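PDB 6J3A: gamma-glutamyltranspeptidase from Streptomyces lincolnensis, which is a homologue of the LmbA-like glutamyltranspeptidases of the Ntn-hydrolase clan and probably acts on gamma-glutamyl or related amide bonds. Local coordinates for residues Q78-A83 / A106-A111; G267-K272 / I487-G492. One frame throughout, in Å; residues are numbered along the deposited sequence.

Contact 1 (Q78-A83 / A106-A111); sequences QGVAPA and AAVPGA
Val80 and Val108 meet through both backbone and side chain, pinning the loop after strand 73-77 to the loop that runs into helix 111-122, a worked example of main-chain complementarity without regular secondary structure. The amide N of Val108 donates to Val80 O over 2.8 Å, and with 179° at the hydrogen the bond is essentially straight. One residue back from Val80, Gly79 CA lies 3.2 Å from Val108 O in a CA-H...O contact that is almost as linear, so Val108 meets the other loop through both its N-H and its carbonyl. A side chain on Gly79 would run into that same carbonyl, and one on Gly110 would collide with Gly79 N, so the close pass of the two backbones depends on both glycines.

The two valine side chains lie side by side and point the same way, Val80 CG2 being 4.1 Å from Val108 CG2. Ala107 CB packs against the carbonyls of Gly79 and Val80. Gln78 turns back within its own segment, NE2 giving a 3.1 Å bond to Gly79 O, with the acceptor nearly in the plane of the Gln78 side-chain amide, while OE1 pairs with Thr481 OG1.

Farther out, helix 247-252 covers Val108 and Pro82 through Asp249. In this largely buried join, one peptide hydrogen bond and a CA-H...O contact link the backbones, neighbouring loops bind Gly110 and Ala81, and the glycines permit the approach.

Contact 2 (G267-K272 / I487-G492); sequences GWTVCK and IALRDG
Arg490 lays its CD over one face of the Trp268 indole, 3.7 Å above the plane and over its centre. The guanidinium stands farther out above the five-membered ring, its plane turned 48° from the indole; at that range the cation-pi attraction is at most weak. Arg490 reaches the ring by extending CG anti to its backbone N (chi1 -179°) and then bending at chi2. Its NH1 adds a weak bond to Gly267 O. Ala488 CB meets the six-membered part of the indole obliquely at Trp268 CE3, 4.2 Å away, and Phe514 of helix 506-519 adds an edge-to-face ring contact. Replacing Trp268 by alanine would remove the indole, probably leaving Arg490 CD without its aromatic face and Phe514 without its edge-to-face partner.

Beneath these side chains, strands 268-272 and 487-490 run antiparallel as neighbours in the beta core, consistent with the layered alpha-beta-beta-alpha fold of Ntn hydrolases; helix 506-519 packs on the face of Trp268, Val270 and Ala488. Thr269 and Leu489 form a hydrogen-bonded pair: Leu489 N approaches Thr269 O nearly head-on at 2.6 Å, whereas Thr269 N sits above the carbonyl plane of Leu489 O at 2.9 Å. Cys271 and Ile487 pair likewise, with Cys271 N to Ile487 O at 2.7 Å. Beyond the paired strands, Asp491 N donates to Gly267 O over 3.0 Å.

On the face opposite the indole, Leu489 CD1 packs 3.8 Å from Thr269 CB, and Cys271 SG lies near Leu489 CG. Thr269 OG1 is bound by Asp264. Regular peptide bonds thus set the register, while the faces differ: Arg490 methylenes and Ala488 pack on the indole, and Thr269, Leu489, Cys271 and Ile487 make mainly apolar contacts across the other.

Overall arrangement
Set together, the contacts illustrate how one Ntn-clan chain joins distant residues in two ways. Contact 1 is buried and brings together two loops, one following strand 73-77 and the other leading into helix 111-122; contact 2 joins two neighbouring strands and grades from a buried interior to an exposed end at Asp491. They share no element: the centres of contact 1 and contact 2 are 30 Å apart. Contact 1 relies on a single cross-segment hydrogen bond and on glycines, whereas contact 2 repeats its backbone bonds along the strands and uses larger side chains, with Arg490 and Asp491 at its exposed end and Lys272 buried at the other, paired with Asp507.

Contact 1 (Q78-A83 / A106-A111)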
ATOM      1  N   GLN A  78      17.362 -17.495 -17.489  1.00 28.50           N
ATOM      2  CA  GLN A  78      18.754 -17.412 -17.088  1.00 27.39           C
ATOM      3  C   GLN A  78      19.631 -17.804 -18.269  1.00 27.40           C
ATOM      4  O   GLN A  78      19.551 -18.924 -18.771  1.00 25.77           O
ATOM      5  CB  GLN A  78      19.027 -18.328 -15.914  1.00 26.85           C
ATOM      6  CG  GLN A  78      20.495 -18.417 -15.534  1.00 26.43           C
ATOM      7  CD  GLN A  78      21.042 -17.082 -15.099  1.00 26.30           C
ATOM      8  OE1 GLN A  78      20.684 -16.574 -14.031  1.00 26.17           O
ATOM      9  NE2 GLN A  78      21.907 -16.493 -15.931  1.00 25.40           N
ATOM     10  N   GLY A  79      20.463 -16.869 -18.708  1.00 28.24           N
ATOM     11  CA  GLY A  79      21.314 -17.105 -19.855  1.00 29.38           C
ATOM     12  C   GLY A  79      22.534 -17.938 -19.520  1.00 29.90           C
ATOM     13  O   GLY A  79      22.846 -18.177 -18.343  1.00 29.06           O
ATOM     14  N   VAL A  80      23.232 -18.346 -20.578  1.00 30.57           N
ATOM     15  CA  VAL A  80      24.401 -19.234 -20.480  1.00 31.54           C
ATOM     16  C   VAL A  80      25.727 -18.487 -20.650  1.00 33.00           C
ATOM     17  O   VAL A  80      25.765 -17.335 -21.091  1.00 34.14           O
ATOM     18  CB  VAL A  80      24.349 -20.397 -21.512  1.00 31.16           C
ATOM     19  CG1 VAL A  80      23.184 -21.327 -21.213  1.00 30.58           C
ATOM     20  CG2 VAL A  80      24.290 -19.895 -22.961  1.00 30.87           C
ATOM     21  N   ALA A  81      26.810 -19.175 -20.299  1.00 33.71           N
ATOM     22  CA  ALA A  81      28.161 -18.725 -20.605  1.00 33.07           C
ATOM     23  C   ALA A  81      28.392 -18.700 -22.120  1.00 33.07           C
ATOM     24  O   ALA A  81      27.823 -19.527 -22.853  1.00 31.25           O
ATOM     25  CB  ALA A  81      29.184 -19.625 -19.937  1.00 33.57           C
ATOM     26  N   PRO A  82      29.213 -17.741 -22.603  1.00 33.13           N
ATOM     27  CA  PRO A  82      29.495 -17.761 -24.042  1.00 32.82           C
ATOM     28  C   PRO A  82      30.347 -18.962 -24.461  1.00 32.34           C
ATOM     29  O   PRO A  82      31.082 -19.532 -23.644  1.00 31.67           O
ATOM     30  CB  PRO A  82      30.232 -16.435 -24.293  1.00 32.73           C
ATOM     31  CG  PRO A  82      29.937 -15.576 -23.108  1.00 33.03           C
ATOM     32  CD  PRO A  82      29.682 -16.499 -21.956  1.00 32.68           C
ATOM     33  N   ALA A  83      30.237 -19.317 -25.736  1.00 31.70           N
ATOM     34  CA  ALA A  83      31.002 -20.403 -26.349  1.00 30.80           C
ATOM     35  C   ALA A  83      32.515 -20.367 -26.036  1.00 31.78           C
ATOM     36  O   ALA A  83      33.142 -21.424 -25.886  1.00 32.85           O
ATOM     37  CB  ALA A  83      30.761 -20.406 -27.853  1.00 29.71           C
ATOM     38  N   ALA A 106      29.597 -11.262 -17.689  1.00 28.74           N
ATOM     39  CA  ALA A 106      28.311 -11.309 -18.418  1.00 29.29           C
ATOM     40  C   ALA A 106      27.968 -12.692 -18.965  1.00 29.18           C
ATOM     41  O   ALA A 106      28.723 -13.248 -19.769  1.00 29.80           O
ATOM     42  CB  ALA A 106      28.312 -10.307 -19.565  1.00 28.78           C
ATOM     43  N   ALA A 107      26.831 -13.234 -18.535  1.00 28.09           N
ATOM     44  CA  ALA A 107      26.231 -14.377 -19.222  1.00 28.41           C
ATOM     45  C   ALA A 107      25.441 -13.824 -20.399  1.00 28.18           C
ATOM     46  O   ALA A 107      25.222 -12.616 -20.470  1.00 28.62           O
ATOM     47  CB  ALA A 107      25.327 -15.149 -18.282  1.00 28.24           C
ATOM     48  N   VAL A 108      25.009 -14.688 -21.315  1.00 28.14           N
ATOM     49  CA  VAL A 108      24.143 -14.254 -22.424  1.00 28.75           C
ATOM     50  C   VAL A 108      22.887 -13.645 -21.782  1.00 29.41           C
ATOM     51  O   VAL A 108      22.304 -14.267 -20.907  1.00 30.63           O
ATOM     52  CB  VAL A 108      23.726 -15.425 -23.356  1.00 28.56           C
ATOM     53  CG1 VAL A 108      22.717 -14.966 -24.406  1.00 28.34           C
ATOM     54  CG2 VAL A 108      24.929 -16.039 -24.055  1.00 28.50           C
ATOM     55  N   PRO A 109      22.488 -12.422 -22.174  1.00 29.59           N
ATOM     56  CA  PRO A 109      21.276 -11.858 -21.554  1.00 29.95           C
ATOM     57  C   PRO A 109      20.031 -12.701 -21.803  1.00 29.99           C
ATOM     58  O   PRO A 109      19.728 -13.013 -22.953  1.00 32.68           O
ATOM     59  CB  PRO A 109      21.146 -10.488 -22.211  1.00 29.97           C
ATOM     60  CG  PRO A 109      22.546 -10.120 -22.568  1.00 30.34           C
ATOM     61  CD  PRO A 109      23.250 -11.402 -22.913  1.00 29.72           C
ATOM     62  N   GLY A 110      19.341 -13.081 -20.732  1.00 29.08           N
ATOM     63  CA  GLY A 110      18.220 -14.022 -20.817  1.00 29.00           C
ATOM     64  C   GLY A 110      16.832 -13.487 -20.513  1.00 28.82           C
ATOM     65  O   GLY A 110      15.825 -14.069 -20.935  1.00 29.59           O
ATOM     66  N   ALA A 111      16.769 -12.379 -19.783  1.00 27.86           N
ATOM     67  CA  ALA A 111      15.501 -11.813 -19.347  1.00 26.76           C
ATOM     68  C   ALA A 111      14.599 -11.380 -20.497  1.00 26.14           C
ATOM     69  O   ALA A 111      13.413 -11.678 -20.496  1.00 25.83           O
ATOM     70  CB  ALA A 111      15.753 -10.642 -18.414  1.00 26.55           C
TER

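Contact 2 (G267-K272 / I487-G492)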
ATOM      1  N   GLY A 267       0.748 -31.098   3.641  1.00 26.02           N
ATOM      2  CA  GLY A 267      -0.433 -30.672   2.878  1.00 26.33           C
ATOM      3  C   GLY A 267      -0.150 -29.739   1.714  1.00 27.80           C
ATOM      4  O   GLY A 267      -1.005 -29.572   0.826  1.00 27.49           O
ATOM      5  N   TRP A 268       1.034 -29.119   1.729  1.00 29.88           N
ATOM      6  CA  TRP A 268       1.481 -28.204   0.679  1.00 31.28           C
ATOM      7  C   TRP A 268       2.461 -28.863  -0.285  1.00 32.20           C
ATOM      8  O   TRP A 268       3.130 -29.844   0.050  1.00 31.59           O
ATOM      9  CB  TRP A 268       2.195 -26.970   1.253  1.00 31.68           C
ATOM     10  CG  TRP A 268       1.496 -26.214   2.329  1.00 32.34           C
ATOM     11  CD1 TRP A 268       1.407 -26.564   3.642  1.00 32.99           C
ATOM     12  CD2 TRP A 268       0.853 -24.936   2.211  1.00 32.25           C
ATOM     13  NE1 TRP A 268       0.722 -25.605   4.345  1.00 33.47           N
ATOM     14  CE2 TRP A 268       0.373 -24.593   3.491  1.00 32.83           C
ATOM     15  CE3 TRP A 268       0.618 -24.062   1.147  1.00 32.13           C
ATOM     16  CZ2 TRP A 268      -0.333 -23.414   3.734  1.00 33.02           C
ATOM     17  CZ3 TRP A 268      -0.078 -22.888   1.391  1.00 32.48           C
ATOM     18  CH2 TRP A 268      -0.546 -22.575   2.674  1.00 32.59           C
ATOM     19  N   THR A 269       2.539 -28.280  -1.477  1.00 32.62           N
ATOM     20  CA  THR A 269       3.606 -28.532  -2.431  1.00 32.64           C
ATOM     21  C   THR A 269       4.245 -27.190  -2.731  1.00 32.58           C
ATOM     22  O   THR A 269       3.550 -26.257  -3.108  1.00 34.20           O
ATOM     23  CB  THR A 269       3.074 -29.104  -3.754  1.00 32.26           C
ATOM     24  OG1 THR A 269       2.273 -30.261  -3.485  1.00 31.73           O
ATOM     25  CG2 THR A 269       4.225 -29.470  -4.708  1.00 31.85           C
ATOM     26  N   VAL A 270       5.560 -27.094  -2.579  1.00 32.03           N
ATOM     27  CA  VAL A 270       6.290 -25.896  -2.986  1.00 31.36           C
ATOM     28  C   VAL A 270       6.945 -26.155  -4.335  1.00 31.04           C
ATOM     29  O   VAL A 270       7.572 -27.187  -4.519  1.00 30.94           O
ATOM     30  CB  VAL A 270       7.355 -25.506  -1.969  1.00 30.73           C
ATOM     31  CG1 VAL A 270       7.970 -24.172  -2.366  1.00 31.59           C
ATOM     32  CG2 VAL A 270       6.739 -25.402  -0.580  1.00 31.29           C
ATOM     33  N   CYS A 271       6.786 -25.210  -5.262  1.00 30.65           N
ATOM     34  CA  CYS A 271       7.403 -25.264  -6.592  1.00 30.40           C
ATOM     35  C   CYS A 271       8.527 -24.249  -6.713  1.00 28.57           C
ATOM     36  O   CYS A 271       8.363 -23.091  -6.325  1.00 27.34           O
ATOM     37  CB  CYS A 271       6.365 -24.991  -7.684  1.00 30.59           C
ATOM     38  SG  CYS A 271       5.007 -26.181  -7.656  1.00 31.09           S
ATOM     39  N   LYS A 272       9.646 -24.696  -7.282  1.00 27.69           N
ATOM     40  CA  LYS A 272      10.848 -23.878  -7.469  1.00 27.23           C
ATOM     41  C   LYS A 272      11.461 -24.130  -8.828  1.00 27.00           C
ATOM     42  O   LYS A 272      11.066 -25.048  -9.530  1.00 27.65           O
ATOM     43  CB  LYS A 272      11.888 -24.228  -6.402  1.00 26.78           C
ATOM     44  CG  LYS A 272      11.417 -24.079  -4.960  1.00 26.49           C
ATOM     45  CD  LYS A 272      11.125 -22.628  -4.582  1.00 26.33           C
ATOM     46  CE  LYS A 272      12.402 -21.838  -4.345  1.00 25.70           C
ATOM     47  NZ  LYS A 272      12.188 -20.366  -4.361  1.00 25.29           N
ATOM     48  N   ILE A 487       6.200 -20.827  -6.058  1.00 24.22           N
ATOM     49  CA  ILE A 487       4.758 -20.994  -6.088  1.00 25.01           C
ATOM     50  C   ILE A 487       4.412 -22.123  -5.116  1.00 25.34           C
ATOM     51  O   ILE A 487       5.054 -23.169  -5.116  1.00 25.33           O
ATOM     52  CB  ILE A 487       4.229 -21.255  -7.521  1.00 25.06           C
ATOM     53  CG1 ILE A 487       4.257 -19.949  -8.322  1.00 25.39           C
ATOM     54  CG2 ILE A 487       2.808 -21.816  -7.478  1.00 24.95           C
ATOM     55  CD1 ILE A 487       3.664 -20.022  -9.716  1.00 25.99           C
ATOM     56  N   ALA A 488       3.405 -21.906  -4.278  1.00 26.82           N
ATOM     57  CA  ALA A 488       2.977 -22.930  -3.321  1.00 28.43           C
ATOM     58  C   ALA A 488       1.600 -23.445  -3.667  1.00 29.55           C
ATOM     59  O   ALA A 488       0.702 -22.673  -3.975  1.00 29.69           O
ATOM     60  CB  ALA A 488       2.998 -22.409  -1.894  1.00 28.38           C
ATOM     61  N   LEU A 489       1.469 -24.768  -3.637  1.00 31.70           N
ATOM     62  CA  LEU A 489       0.192 -25.452  -3.761  1.00 32.80           C
ATOM     63  C   LEU A 489      -0.299 -25.901  -2.384  1.00 33.75           C
ATOM     64  O   LEU A 489       0.504 -26.162  -1.479  1.00 31.88           O
ATOM     65  CB  LEU A 489       0.315 -26.666  -4.687  1.00 33.22           C
ATOM     66  CG  LEU A 489       1.195 -26.552  -5.938  1.00 33.37           C
ATOM     67  CD1 LEU A 489       1.111 -27.812  -6.784  1.00 33.23           C
ATOM     68  CD2 LEU A 489       0.785 -25.357  -6.775  1.00 33.39           C
ATOM     69  N   ARG A 490      -1.617 -25.972  -2.232  1.00 35.45           N
ATOM     70  CA  ARG A 490      -2.242 -26.606  -1.069  1.00 37.54           C
ATOM     71  C   ARG A 490      -3.189 -27.644  -1.638  1.00 37.75           C
ATOM     72  O   ARG A 490      -4.087 -27.290  -2.404  1.00 38.15           O
ATOM     73  CB  ARG A 490      -2.991 -25.573  -0.222  1.00 38.70           C
ATOM     74  CG  ARG A 490      -3.661 -26.112   1.030  1.00 39.48           C
ATOM     75  CD  ARG A 490      -2.650 -26.446   2.111  1.00 41.68           C
ATOM     76  NE  ARG A 490      -3.309 -26.870   3.351  1.00 43.74           N
ATOM     77  CZ  ARG A 490      -3.861 -28.070   3.573  1.00 44.01           C
ATOM     78  NH1 ARG A 490      -3.856 -29.031   2.643  1.00 44.72           N
ATOM     79  NH2 ARG A 490      -4.436 -28.315   4.749  1.00 43.81           N
ATOM     80  N   ASP A 491      -2.961 -28.916  -1.294  1.00 39.36           N
ATOM     81  CA  ASP A 491      -3.734 -30.042  -1.841  1.00 40.27           C
ATOM     82  C   ASP A 491      -3.663 -30.073  -3.388  1.00 39.88           C
ATOM     83  O   ASP A 491      -4.651 -30.369  -4.081  1.00 38.39           O
ATOM     84  CB  ASP A 491      -5.193 -29.963  -1.337  1.00 42.24           C
ATOM     85  CG  ASP A 491      -5.746 -31.307  -0.857  1.00 43.68           C
ATOM     86  OD1 ASP A 491      -5.021 -32.093  -0.212  1.00 44.43           O
ATOM     87  OD2 ASP A 491      -6.944 -31.555  -1.095  1.00 45.46           O
ATOM     88  N   GLY A 492      -2.483 -29.754  -3.914  1.00 38.13           N
ATOM     89  CA  GLY A 492      -2.233 -29.781  -5.356  1.00 37.93           C
ATOM     90  C   GLY A 492      -2.831 -28.651  -6.170  1.00 37.77           C
ATOM     91  O   GLY A 492      -2.812 -28.707  -7.405  1.00 37.67           O
TER